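Local coordinates for protein Na-K-Cl cotransporter (Methanosarcina acetivorans, PDB 3G40) that forms the cytoplasmic C-terminal domain of a prokaryotic cation-chloride cotransporter, a membrane protein that probably carries chloride together with cations, at residues N159-N164 and S240-A245; A21-P26 and D38-I43. All coordinates share one frame; numbering follows the deposited sequence.

How the contacts relate
Contact 2 (21-26 with 38-43) comes first along the chain and is complete before contact 1 (159-164 with 240-245) begins. Their centres are 23 Å apart, on opposite sides of the chain's centre, and their nearest atoms remain about 11 Å from each other. What they share is the mixed ten-stranded sheet. Strand 22-27 of contact 2 lies third from one end of the strand order, and strand 157-161 of contact 1 third from the other. One contact fastens a helix to the sheet within a beta-alpha-beta unit, the other a loop beside a strand. Together they illustrate how a single sheet carries both family regions of this cytoplasmic domain.

Contact 1: residues N159-N164 and S240-A245; sequences NLWIEN and SKLPFA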
loop_
_atom_site.group_PDB
_atom_site.type_symbol
_atom_site.label_atom_id
_atom_site.label_comp_id
_atom_site.label_asym_id
_atom_site.label_seq_id
_atom_site.Cartn_x
_atom_site.Cartn_y
_atom_site.Cartn_z
ATOM N N ASN A 159 14.912 -5.540 -7.060
ATOM C CA ASN A 159 15.753 -6.455 -7.834
ATOM C C ASN A 159 15.316 -6.423 -9.292
ATOM O O ASN A 159 14.132 -6.579 -9.585
ATOM C CB ASN A 159 15.622 -7.903 -7.347
ATOM C CG ASN A 159 16.301 -8.149 -6.010
ATOM O OD1 ASN A 159 17.125 -7.355 -5.553
ATOM N ND2 ASN A 159 15.954 -9.260 -5.382
ATOM N N LEU A 160 16.260 -6.225 -10.205
ATOM C CA LEU A 160 15.974 -6.386 -11.633
ATOM C C LEU A 160 16.577 -7.728 -12.050
ATOM O O LEU A 160 17.797 -7.910 -11.987
ATOM C CB LEU A 160 16.638 -5.265 -12.432
ATOM C CG LEU A 160 16.135 -4.710 -13.759
ATOM C CD1 LEU A 160 17.358 -4.544 -14.628
ATOM C CD2 LEU A 160 14.984 -5.506 -14.472
ATOM N N TRP A 161 15.722 -8.661 -12.458
ATOM C CA TRP A 161 16.152 -9.979 -12.893
ATOM C C TRP A 161 16.449 -9.984 -14.378
ATOM O O TRP A 161 15.576 -9.729 -15.203
ATOM C CB TRP A 161 15.081 -11.025 -12.569
ATOM C CG TRP A 161 14.953 -11.262 -11.118
ATOM C CD1 TRP A 161 14.183 -10.562 -10.236
ATOM C CD2 TRP A 161 15.661 -12.243 -10.347
ATOM N NE1 TRP A 161 14.348 -11.063 -8.966
ATOM C CE2 TRP A 161 15.250 -12.096 -9.009
ATOM C CE3 TRP A 161 16.588 -13.242 -10.665
ATOM C CZ2 TRP A 161 15.736 -12.912 -7.984
ATOM C CZ3 TRP A 161 17.069 -14.053 -9.646
ATOM C CH2 TRP A 161 16.644 -13.882 -8.326
ATOM N N ILE A 162 17.695 -10.287 -14.711
ATOM C CA ILE A 162 18.146 -10.278 -16.087
ATOM C C ILE A 162 18.324 -11.708 -16.574
ATOM O O ILE A 162 19.068 -12.483 -15.979
ATOM C CB ILE A 162 19.447 -9.482 -16.198
ATOM C CG1 ILE A 162 19.151 -8.020 -15.854
ATOM C CG2 ILE A 162 20.054 -9.632 -17.576
ATOM C CD1 ILE A 162 20.357 -7.141 -15.763
ATOM N N GLU A 163 17.612 -12.056 -17.642
ATOM C CA GLU A 163 17.571 -13.423 -18.143
ATOM C C GLU A 163 18.935 -13.889 -18.627
ATOM O O GLU A 163 19.714 -13.104 -19.170
ATOM C CB GLU A 163 16.550 -13.553 -19.282
ATOM C CG GLU A 163 15.100 -13.328 -18.856
ATOM C CD GLU A 163 14.649 -14.305 -17.783
ATOM O OE1 GLU A 163 15.159 -15.449 -17.759
ATOM O OE2 GLU A 163 13.787 -13.927 -16.959
ATOM N N ASN A 164 19.217 -15.173 -18.426
ATOM C CA ASN A 164 20.460 -15.758 -18.905
ATOM C C ASN A 164 20.643 -15.438 -20.383
ATOM O O ASN A 164 19.771 -15.727 -21.205
ATOM C CB ASN A 164 20.455 -17.270 -18.686
ATOM C CG ASN A 164 21.841 -17.888 -18.804
ATOM O OD1 ASN A 164 22.857 -17.189 -18.773
ATOM N ND2 ASN A 164 21.884 -19.208 -18.933
ATOM N N SER A 240 14.371 -22.409 -4.362
ATOM C CA SER A 240 13.331 -22.470 -3.339
ATOM C C SER A 240 12.967 -21.085 -2.793
ATOM O O SER A 240 11.829 -20.850 -2.386
ATOM C CB SER A 240 13.759 -23.398 -2.200
ATOM O OG SER A 240 15.100 -23.141 -1.818
ATOM N N LYS A 241 13.937 -20.175 -2.793
ATOM C CA LYS A 241 13.745 -18.832 -2.255
ATOM C C LYS A 241 14.449 -17.808 -3.141
ATOM O O LYS A 241 15.419 -18.137 -3.823
ATOM C CB LYS A 241 14.314 -18.754 -0.838
ATOM C CG LYS A 241 15.793 -19.100 -0.777
ATOM C CD LYS A 241 16.287 -19.323 0.644
ATOM C CE LYS A 241 17.722 -19.853 0.638
ATOM N NZ LYS A 241 18.289 -20.008 2.008
ATOM N N LEU A 242 13.962 -16.570 -3.126
ATOM C CA LEU A 242 14.601 -15.490 -3.874
ATOM C C LEU A 242 15.317 -14.532 -2.923
ATOM O O LEU A 242 14.926 -14.396 -1.768
ATOM C CB LEU A 242 13.558 -14.719 -4.691
ATOM C CG LEU A 242 12.725 -15.510 -5.699
ATOM C CD1 LEU A 242 11.863 -14.567 -6.521
ATOM C CD2 LEU A 242 13.627 -16.338 -6.602
ATOM N N PRO A 243 16.382 -13.874 -3.402
ATOM C CA PRO A 243 16.995 -12.829 -2.582
ATOM C C PRO A 243 15.952 -11.740 -2.364
ATOM O O PRO A 243 15.244 -11.378 -3.317
ATOM C CB PRO A 243 18.120 -12.292 -3.469
ATOM C CG PRO A 243 18.389 -13.373 -4.450
ATOM C CD PRO A 243 17.091 -14.077 -4.676
ATOM N N PHE A 244 15.858 -11.221 -1.145
ATOM C CA PHE A 244 14.719 -10.370 -0.788
ATOM C C PHE A 244 14.694 -9.000 -1.482
ATOM O O PHE A 244 15.731 -8.349 -1.624
ATOM C CB PHE A 244 14.621 -10.160 0.720
ATOM C CG PHE A 244 13.460 -9.279 1.101
ATOM C CD1 PHE A 244 12.185 -9.809 1.203
ATOM C CD2 PHE A 244 13.634 -7.912 1.287
ATOM C CE1 PHE A 244 11.098 -8.997 1.521
ATOM C CE2 PHE A 244 12.552 -7.096 1.601
ATOM C CZ PHE A 244 11.286 -7.643 1.722
ATOM N N ALA A 245 13.507 -8.566 -1.907
ATOM C CA ALA A 245 13.304 -7.193 -2.401
ATOM C C ALA A 245 11.865 -6.723 -2.136
ATOM O O ALA A 245 10.973 -7.541 -1.997
ATOM C CB ALA A 245 13.601 -7.090 -3.892
HETATM O O HOH W 1 17.057 -6.360 -3.173
#
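A water molecule joins the two segments, lying 2.6 Å from Asn159 OD1 and 2.8 Å from the carbonyl oxygen Phe244 O. Other acceptors nearby compete for its protons, so the two bonds need not both be made at every moment. A chi1 of -73° sets Asn159 CG anti to the carbonyl carbon and brings the amide up to the loop, where ND2 lies 3.0 Å from Pro243 O. The Ala245 methyl packs against the same group, with CB 3.5 Å from ND2. With an alanine here in place of Asn159, the water is likely to lose its partner OD1, and the Ala245 methyl the amide it packs against.

Two residues further along, Trp161 makes the apolar half of the contact. The benzo end of the indole does the touching: Pro243 CD sits at the ring edge, near its plane, 3.7 Å from Trp161 CH2. Leu242 adds a looser approach, its CD2 lying 4.3 Å from Trp161 CZ2. The indole nitrogen is occupied by a different partner, for NE1 bonds to His248 ND1, while the ring stacks with Phe250.

Both of those residues belong to strand 247-251, into which the loop leads and which runs parallel to strand 157-161 as its neighbour in the sheet. Strand 195-201 flanks strand 157-161 on the other side, and its Met199 touches both Trp161 and Pro243. The loop thus borders three adjacent strands, and its Phe244 packs on Met34 of the second subunit.

Contact 2: residues A21-P26 and D38-I43; sequences ANLLVP and DFLRDI
Leu23 and Leu40 form the closest apolar pair between strand 22-26 and helix 38-43, with Leu23 CD1 3.7 Å from Leu40 CD2. The two side chains pass at a slant, and the same Leu23 methyl meets Ile43 CG2 at 4.1 Å, with the chains crossing at about a right angle. Val25 extends the row, approaching Leu40 tip to tip. Leu40 is shared by two residues of the strand: its CD2 touches both the Leu23 methyl and Val25 CG2. Ile43 has CG2 anti to its backbone N (chi1 -71° for CG1), which turns this branch to the strand, where it also reaches Ala21 CB at 4.0 Å. Phe114 of strand 112-116 packs against Val25, Leu40 and Ile43.

Polar bridging is confined to one end. A water accepts from Ala21 N at 2.9 Å and donates to Ile43 O at 3.0 Å, linking the residue just before the strand to the helix backbone. The Ala21 methyl lies beside that same carbonyl.

Charged groups keep to another face of the helix. Arg41 NH2 donates to Asp42 OD1 at 3.0 Å, close to the guanidinium plane, while Arg41 NH1 is paired with Asp38 by charge alone and forms a further salt bridge with Glu78.

Strand 22-27 and helix 30-44 open a beta-alpha-beta unit completed by strand 49-54, their segments' axes 9.9 Å apart at 153°. Leucine, valine and isoleucine methyls fill the space between. Such packing has little directional preference, so the fit probably rests on shape and burial, while the water ties the two backbones.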
loop_
_atom_site.group_PDB
_atom_site.type_symbol
_atom_site.label_atom_id
_atom_site.label_comp_id
_atom_site.label_asym_id
_atom_site.label_seq_id
_atom_site.Cartn_x
_atom_site.Cartn_y
_atom_site.Cartn_z
ATOM N N ALA A 21 7.235 7.403 -19.228
ATOM C CA ALA A 21 6.309 6.303 -19.386
ATOM C C ALA A 21 4.928 6.898 -19.635
ATOM O O ALA A 21 4.469 7.729 -18.849
ATOM C CB ALA A 21 6.291 5.464 -18.119
ATOM N N ASN A 22 4.285 6.466 -20.711
ATOM C CA ASN A 22 2.890 6.815 -20.975
ATOM C C ASN A 22 2.054 5.541 -20.877
ATOM O O ASN A 22 2.143 4.682 -21.740
ATOM C CB ASN A 22 2.756 7.443 -22.361
ATOM C CG ASN A 22 3.570 8.713 -22.500
ATOM O OD1 ASN A 22 3.423 9.645 -21.709
ATOM N ND2 ASN A 22 4.438 8.757 -23.510
ATOM N N LEU A 23 1.281 5.407 -19.800
ATOM C CA LEU A 23 0.568 4.165 -19.527
ATOM C C LEU A 23 -0.869 4.218 -20.027
ATOM O O LEU A 23 -1.530 5.246 -19.918
ATOM C CB LEU A 23 0.522 3.887 -18.022
ATOM C CG LEU A 23 1.871 3.904 -17.304
ATOM C CD1 LEU A 23 1.685 3.554 -15.821
ATOM C CD2 LEU A 23 2.810 2.937 -17.994
ATOM N N LEU A 24 -1.339 3.100 -20.562
ATOM C CA LEU A 24 -2.766 2.889 -20.761
ATOM C C LEU A 24 -3.211 1.942 -19.654
ATOM O O LEU A 24 -2.702 0.823 -19.537
ATOM C CB LEU A 24 -3.027 2.264 -22.127
ATOM C CG LEU A 24 -4.494 1.968 -22.440
ATOM C CD1 LEU A 24 -5.310 3.262 -22.440
ATOM C CD2 LEU A 24 -4.587 1.284 -23.780
ATOM N N VAL A 25 -4.130 2.409 -18.821
ATOM C CA VAL A 25 -4.551 1.657 -17.648
ATOM C C VAL A 25 -6.050 1.335 -17.703
ATOM O O VAL A 25 -6.885 2.197 -17.433
ATOM C CB VAL A 25 -4.252 2.458 -16.352
ATOM C CG1 VAL A 25 -4.621 1.645 -15.113
ATOM C CG2 VAL A 25 -2.780 2.902 -16.310
ATOM N N PRO A 26 -6.396 0.083 -18.031
ATOM C CA PRO A 26 -7.812 -0.289 -17.966
ATOM C C PRO A 26 -8.286 -0.296 -16.522
ATOM O O PRO A 26 -7.554 -0.745 -15.633
ATOM C CB PRO A 26 -7.845 -1.711 -18.536
ATOM C CG PRO A 26 -6.457 -1.985 -19.071
ATOM C CD PRO A 26 -5.525 -1.051 -18.381
ATOM N N ASP A 38 -0.526 5.424 -6.315
ATOM C CA ASP A 38 0.815 5.926 -6.000
ATOM C C ASP A 38 1.890 5.230 -6.824
ATOM O O ASP A 38 2.898 5.827 -7.199
ATOM C CB ASP A 38 1.116 5.808 -4.499
ATOM C CG ASP A 38 0.439 6.892 -3.679
ATOM O OD1 ASP A 38 -0.016 7.907 -4.262
ATOM O OD2 ASP A 38 0.365 6.739 -2.443
ATOM N N PHE A 39 1.669 3.953 -7.080
ATOM C CA PHE A 39 2.606 3.143 -7.845
ATOM C C PHE A 39 2.578 3.585 -9.310
ATOM O O PHE A 39 3.622 3.738 -9.937
ATOM C CB PHE A 39 2.247 1.659 -7.699
ATOM C CG PHE A 39 3.230 0.711 -8.362
ATOM C CD1 PHE A 39 4.586 0.759 -8.054
ATOM C CD2 PHE A 39 2.789 -0.232 -9.271
ATOM C CE1 PHE A 39 5.486 -0.112 -8.659
ATOM C CE2 PHE A 39 3.669 -1.112 -9.881
ATOM C CZ PHE A 39 5.035 -1.054 -9.568
ATOM N N LEU A 40 1.383 3.806 -9.860
ATOM C CA LEU A 40 1.284 4.316 -11.227
ATOM C C LEU A 40 1.981 5.670 -11.285
ATOM O O LEU A 40 2.685 5.975 -12.247
ATOM C CB LEU A 40 -0.199 4.463 -11.654
ATOM C CG LEU A 40 -0.937 3.135 -11.819
ATOM C CD1 LEU A 40 -2.470 3.309 -11.941
ATOM C CD2 LEU A 40 -0.392 2.371 -13.011
ATOM N N ARG A 41 1.780 6.490 -10.257
ATOM C CA ARG A 41 2.456 7.786 -10.203
ATOM C C ARG A 41 3.999 7.625 -10.154
ATOM O O ARG A 41 4.740 8.353 -10.827
ATOM C CB ARG A 41 1.974 8.567 -9.003
ATOM C CG ARG A 41 2.550 9.954 -8.880
ATOM C CD ARG A 41 2.475 10.369 -7.435
ATOM N NE ARG A 41 3.180 9.387 -6.610
ATOM C CZ ARG A 41 3.009 9.240 -5.299
ATOM N NH1 ARG A 41 2.146 10.020 -4.654
ATOM N NH2 ARG A 41 3.711 8.316 -4.634
ATOM N N ASP A 42 4.473 6.686 -9.346
ATOM C CA ASP A 42 5.927 6.451 -9.210
ATOM C C ASP A 42 6.543 5.983 -10.523
ATOM O O ASP A 42 7.705 6.254 -10.799
ATOM C CB ASP A 42 6.214 5.420 -8.105
ATOM C CG ASP A 42 5.821 5.916 -6.727
ATOM O OD1 ASP A 42 5.721 7.148 -6.524
ATOM O OD2 ASP A 42 5.596 5.068 -5.846
ATOM N N ILE A 43 5.757 5.293 -11.348
ATOM C CA ILE A 43 6.249 4.845 -12.650
ATOM C C ILE A 43 6.335 6.005 -13.650
ATOM O O ILE A 43 7.219 6.034 -14.507
ATOM C CB ILE A 43 5.360 3.723 -13.226
ATOM C CG1 ILE A 43 5.559 2.424 -12.439
ATOM C CG2 ILE A 43 5.636 3.512 -14.711
ATOM C CD1 ILE A 43 4.493 1.344 -12.757
HETATM O O HOH W 2 8.133 8.063 -16.555
#